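Local coordinates for intimin adherence protein (Escherichia coli O157:H7, PDB 3NCX), which probably mediates bacterial attachment to host cells by binding the translocated intimin receptor Tir through its C-terminal lectin-like domain, at residues Arg158-Asn166 with Gly175-Val183. The protein carries 1 engineered substitution. Sequence-based numbering, arbitrary orientation.
Sequences RSGVSSTYN and GVNVNTPNV
Val161 and Ser162 meet Val176 to Val178 at the open end of an antiparallel beta hairpin in the C-type lectin-like domain. The hairpin is made by strands 161-166 and 172-177, and strand 161-166 is the middle one of a three-stranded sheet, with strand 147-149 on its other edge. The second strand turns a corner at Gly175 and is only weakly bonded after it. Val161 and Asn177 form a non-hydrogen-bonded pair. Two backbone hydrogen bonds flank it. Ser162 N donates to Val176 O at 2.9 Å, and the bond is bent, 140° at the hydrogen. Val178 N donates to Gly160 O at 3.1 Å, approaching from above the carbonyl plane. Gly160 is the first residue past helix 154-159 and has positive phi. Its bond to Val178 joins the helix-to-strand link to the end of the hairpin.

The side chains here mostly meet backbone. Both methyls of Val178 lie against the Gly160 carbonyl, CG1 at 3.5 Å from Gly160 O. Tyr106 of helix 106-112 touches the side chains of Ser162 and Val178. Further along, Val176 CG2 meets Thr164 OG1 at 4.0 Å, the two side chains crossing at about a right angle. Thr164 and Val183 both also touch Trp149 of strand 147-149.

Asn177 sets out away from strand 161-166, but its amide turns back toward Val161. With CG beside the backbone N (chi1 -64°), Asn177 ND2 comes to 3.3 Å from Val161 CG1.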
ATOM      1  N   ARG A 158       3.634  23.616  21.650  1.00 24.15           N
ATOM      2  CA  ARG A 158       3.536  24.841  22.436  1.00 25.02           C
ATOM      3  C   ARG A 158       2.806  25.946  21.681  1.00 22.17           C
ATOM      4  O   ARG A 158       2.084  26.744  22.279  1.00 22.13           O
ATOM      5  CB  ARG A 158       4.927  25.332  22.849  1.00 25.42           C
ATOM      6  CG  ARG A 158       5.653  24.411  23.812  1.00 33.18           C
ATOM      7  CD  ARG A 158       6.981  25.005  24.260  1.00 27.50           C
ATOM      8  NE  ARG A 158       7.705  24.090  25.139  1.00 50.62           N
ATOM      9  CZ  ARG A 158       8.640  23.239  24.727  1.00 46.80           C
ATOM     10  NH1 ARG A 158       8.976  23.187  23.445  1.00 37.46           N
ATOM     11  NH2 ARG A 158       9.243  22.441  25.599  1.00 47.13           N
ATOM     12  N   SER A 159       2.997  25.988  20.368  1.00 20.04           N
ATOM     13  CA  SER A 159       2.425  27.050  19.549  1.00 18.16           C
ATOM     14  C   SER A 159       1.094  26.656  18.920  1.00 16.87           C
ATOM     15  O   SER A 159       0.425  27.481  18.302  1.00 19.18           O
ATOM     16  CB  SER A 159       3.415  27.486  18.466  1.00 22.54           C
ATOM     17  OG  SER A 159       3.885  26.377  17.720  1.00 26.87           O
ATOM     18  N   GLY A 160       0.714  25.392  19.074  1.00 20.80           N
ATOM     19  CA  GLY A 160      -0.554  24.917  18.552  1.00 23.42           C
ATOM     20  C   GLY A 160      -0.539  24.710  17.050  1.00 20.61           C
ATOM     21  O   GLY A 160      -1.522  24.994  16.362  1.00 13.81           O
ATOM     22  N   VAL A 161       0.583  24.218  16.537  1.00 16.73           N
ATOM     23  CA  VAL A 161       0.702  23.911  15.118  1.00 17.13           C
ATOM     24  C   VAL A 161       1.338  22.545  14.915  1.00 21.52           C
ATOM     25  O   VAL A 161       1.751  21.886  15.869  1.00 17.79           O
ATOM     26  CB  VAL A 161       1.550  24.953  14.369  1.00 17.78           C
ATOM     27  CG1 VAL A 161       0.946  26.339  14.518  1.00 20.70           C
ATOM     28  CG2 VAL A 161       2.989  24.924  14.867  1.00 15.16           C
ATOM     29  N   SER A 162       1.419  22.131  13.656  1.00 18.88           N
ATOM     30  CA  SER A 162       2.026  20.862  13.305  1.00 18.34           C
ATOM     31  C   SER A 162       2.177  20.786  11.795  1.00 21.29           C
ATOM     32  O   SER A 162       1.255  21.126  11.055  1.00 26.22           O
ATOM     33  CB  SER A 162       1.170  19.702  13.812  1.00 21.53           C
ATOM     34  OG  SER A 162       1.840  18.467  13.646  1.00 23.09           O
ATOM     35  N   SER A 163       3.346  20.349  11.340  1.00 22.58           N
ATOM     36  CA  SER A 163       3.614  20.241   9.913  1.00 21.30           C
ATOM     37  C   SER A 163       2.813  19.106   9.274  1.00 19.56           C
ATOM     38  O   SER A 163       2.319  18.216   9.966  1.00 16.53           O
ATOM     39  CB  SER A 163       5.108  20.046   9.669  1.00 15.62           C
ATOM     40  OG  SER A 163       5.609  18.982  10.455  1.00 24.91           O
ATOM     41  N   THR A 164       2.687  19.147   7.951  1.00 17.76           N
ATOM     42  CA  THR A 164       1.927  18.140   7.219  1.00 14.32           C
ATOM     43  C   THR A 164       2.651  17.692   5.955  1.00 13.05           C
ATOM     44  O   THR A 164       3.560  18.365   5.473  1.00 14.23           O
ATOM     45  CB  THR A 164       0.531  18.659   6.817  1.00 17.09           C
ATOM     46  OG1 THR A 164       0.669  19.811   5.977  1.00 12.66           O
ATOM     47  CG2 THR A 164      -0.284  19.023   8.048  1.00 21.02           C
ATOM     48  N   TYR A 165       2.236  16.549   5.423  1.00 13.03           N
ATOM     49  CA  TYR A 165       2.788  16.024   4.181  1.00 16.18           C
ATOM     50  C   TYR A 165       1.677  15.409   3.335  1.00 18.86           C
ATOM     51  O   TYR A 165       0.830  14.676   3.846  1.00 19.60           O
ATOM     52  CB  TYR A 165       3.873  14.983   4.469  1.00 12.65           C
ATOM     53  CG  TYR A 165       4.467  14.362   3.224  1.00 17.26           C
ATOM     54  CD1 TYR A 165       5.416  15.042   2.474  1.00 19.82           C
ATOM     55  CD2 TYR A 165       4.083  13.095   2.802  1.00 16.95           C
ATOM     56  CE1 TYR A 165       5.964  14.482   1.334  1.00 18.48           C
ATOM     57  CE2 TYR A 165       4.626  12.526   1.665  1.00 17.01           C
ATOM     58  CZ  TYR A 165       5.566  13.225   0.934  1.00 21.20           C
ATOM     59  OH  TYR A 165       6.113  12.666  -0.200  1.00 17.82           O
ATOM     60  N   ASN A 166       1.681  15.711   2.042  1.00 17.38           N
ATOM     61  CA  ASN A 166       0.641  15.226   1.142  1.00 16.26           C
ATOM     62  C   ASN A 166       1.055  13.944   0.419  1.00 16.56           C
ATOM     63  O   ASN A 166       2.066  13.917  -0.284  1.00 19.45           O
ATOM     64  CB  ASN A 166       0.268  16.315   0.138  1.00 17.53           C
ATOM     65  CG  ASN A 166      -1.025  16.021  -0.594  1.00 16.03           C
ATOM     66  OD1 ASN A 166      -1.282  14.888  -1.003  1.00 15.47           O
ATOM     67  ND2 ASN A 166      -1.852  17.045  -0.759  1.00 15.00           N
ATOM     68  N   GLY A 175       3.956  24.773  10.268  1.00 14.08           N
ATOM     69  CA  GLY A 175       3.176  25.826  10.895  1.00 14.74           C
ATOM     70  C   GLY A 175       1.686  25.792  10.613  1.00 17.51           C
ATOM     71  O   GLY A 175       1.022  26.829  10.618  1.00 19.03           O
ATOM     72  N   VAL A 176       1.154  24.600  10.370  1.00 17.49           N
ATOM     73  CA  VAL A 176      -0.277  24.438  10.155  1.00 16.83           C
ATOM     74  C   VAL A 176      -1.003  24.373  11.492  1.00 17.46           C
ATOM     75  O   VAL A 176      -0.728  23.496  12.310  1.00 20.54           O
ATOM     76  CB  VAL A 176      -0.586  23.158   9.358  1.00 17.34           C
ATOM     77  CG1 VAL A 176      -2.090  22.964   9.233  1.00 12.23           C
ATOM     78  CG2 VAL A 176       0.072  23.213   7.988  1.00 16.56           C
ATOM     79  N   ASN A 177      -1.927  25.303  11.717  1.00 19.08           N
ATOM     80  CA  ASN A 177      -2.695  25.312  12.956  1.00 18.91           C
ATOM     81  C   ASN A 177      -3.417  23.987  13.170  1.00 18.07           C
ATOM     82  O   ASN A 177      -3.960  23.410  12.230  1.00 20.77           O
ATOM     83  CB  ASN A 177      -3.689  26.474  12.976  1.00 14.62           C
ATOM     84  CG  ASN A 177      -3.005  27.824  12.956  1.00 17.16           C
ATOM     85  OD1 ASN A 177      -3.501  28.776  12.354  1.00 30.69           O
ATOM     86  ND2 ASN A 177      -1.854  27.915  13.610  1.00 16.28           N
ATOM     87  N   VAL A 178      -3.412  23.504  14.408  1.00 19.93           N
ATOM     88  CA  VAL A 178      -3.995  22.203  14.720  1.00 19.79           C
ATOM     89  C   VAL A 178      -5.446  22.097  14.258  1.00 18.72           C
ATOM     90  O   VAL A 178      -5.877  21.048  13.778  1.00 20.49           O
ATOM     91  CB  VAL A 178      -3.899  21.877  16.227  1.00 17.80           C
ATOM     92  CG1 VAL A 178      -2.447  21.661  16.633  1.00 13.72           C
ATOM     93  CG2 VAL A 178      -4.538  22.979  17.058  1.00 20.27           C
ATOM     94  N   ASN A 179      -6.193  23.187  14.395  1.00 17.67           N
ATOM     95  CA  ASN A 179      -7.599  23.199  14.009  1.00 19.89           C
ATOM     96  C   ASN A 179      -7.808  23.617  12.559  1.00 21.79           C
ATOM     97  O   ASN A 179      -8.638  24.477  12.263  1.00 20.75           O
ATOM     98  CB  ASN A 179      -8.407  24.101  14.941  1.00 22.80           C
ATOM     99  CG  ASN A 179      -8.457  23.573  16.359  1.00 19.31           C
ATOM    100  OD1 ASN A 179      -8.387  22.365  16.586  1.00 17.43           O
ATOM    101  ND2 ASN A 179      -8.576  24.478  17.322  1.00 24.09           N
ATOM    102  N   THR A 180      -7.049  22.999  11.660  1.00 18.65           N
ATOM    103  CA  THR A 180      -7.188  23.248  10.233  1.00 17.93           C
ATOM    104  C   THR A 180      -8.000  22.133   9.585  1.00 15.95           C
ATOM    105  O   THR A 180      -7.743  20.955   9.827  1.00 20.11           O
ATOM    106  CB  THR A 180      -5.815  23.340   9.539  1.00 15.73           C
ATOM    107  OG1 THR A 180      -5.076  24.442  10.080  1.00 15.75           O
ATOM    108  CG2 THR A 180      -5.983  23.539   8.041  1.00 11.34           C
ATOM    109  N   PRO A 181      -8.992  22.503   8.764  1.00 14.61           N
ATOM    110  CA  PRO A 181      -9.804  21.520   8.042  1.00 18.98           C
ATOM    111  C   PRO A 181      -9.051  20.931   6.853  1.00 17.49           C
ATOM    112  O   PRO A 181      -7.951  21.383   6.540  1.00 15.15           O
ATOM    113  CB  PRO A 181     -10.991  22.350   7.550  1.00 14.82           C
ATOM    114  CG  PRO A 181     -10.431  23.721   7.389  1.00 15.32           C
ATOM    115  CD  PRO A 181      -9.444  23.884   8.511  1.00 16.14           C
ATOM    116  N   ASN A 182      -9.643  19.930   6.207  1.00 16.26           N
ATOM    117  CA  ASN A 182      -9.068  19.321   5.011  1.00 17.00           C
ATOM    118  C   ASN A 182      -7.769  18.557   5.262  1.00 16.27           C
ATOM    119  O   ASN A 182      -6.953  18.399   4.355  1.00 19.75           O
ATOM    120  CB  ASN A 182      -8.856  20.373   3.919  1.00 14.53           C
ATOM    121  CG  ASN A 182     -10.142  21.074   3.526  1.00 17.48           C
ATOM    122  OD1 ASN A 182     -10.297  22.277   3.739  1.00 21.01           O
ATOM    123  ND2 ASN A 182     -11.072  20.325   2.946  1.00 15.56           N
ATOM    124  N   VAL A 183      -7.580  18.079   6.487  1.00 17.44           N
ATOM    125  CA  VAL A 183      -6.393  17.296   6.820  1.00 16.20           C
ATOM    126  C   VAL A 183      -6.781  15.906   7.310  1.00 15.93           C
ATOM    127  O   VAL A 183      -7.548  15.767   8.264  1.00 19.99           O
ATOM    128  CB  VAL A 183      -5.529  17.989   7.890  1.00 12.33           C
ATOM    129  CG1 VAL A 183      -4.242  17.214   8.102  1.00 11.54           C
ATOM    130  CG2 VAL A 183      -5.229  19.422   7.485  1.00 11.05           C
TER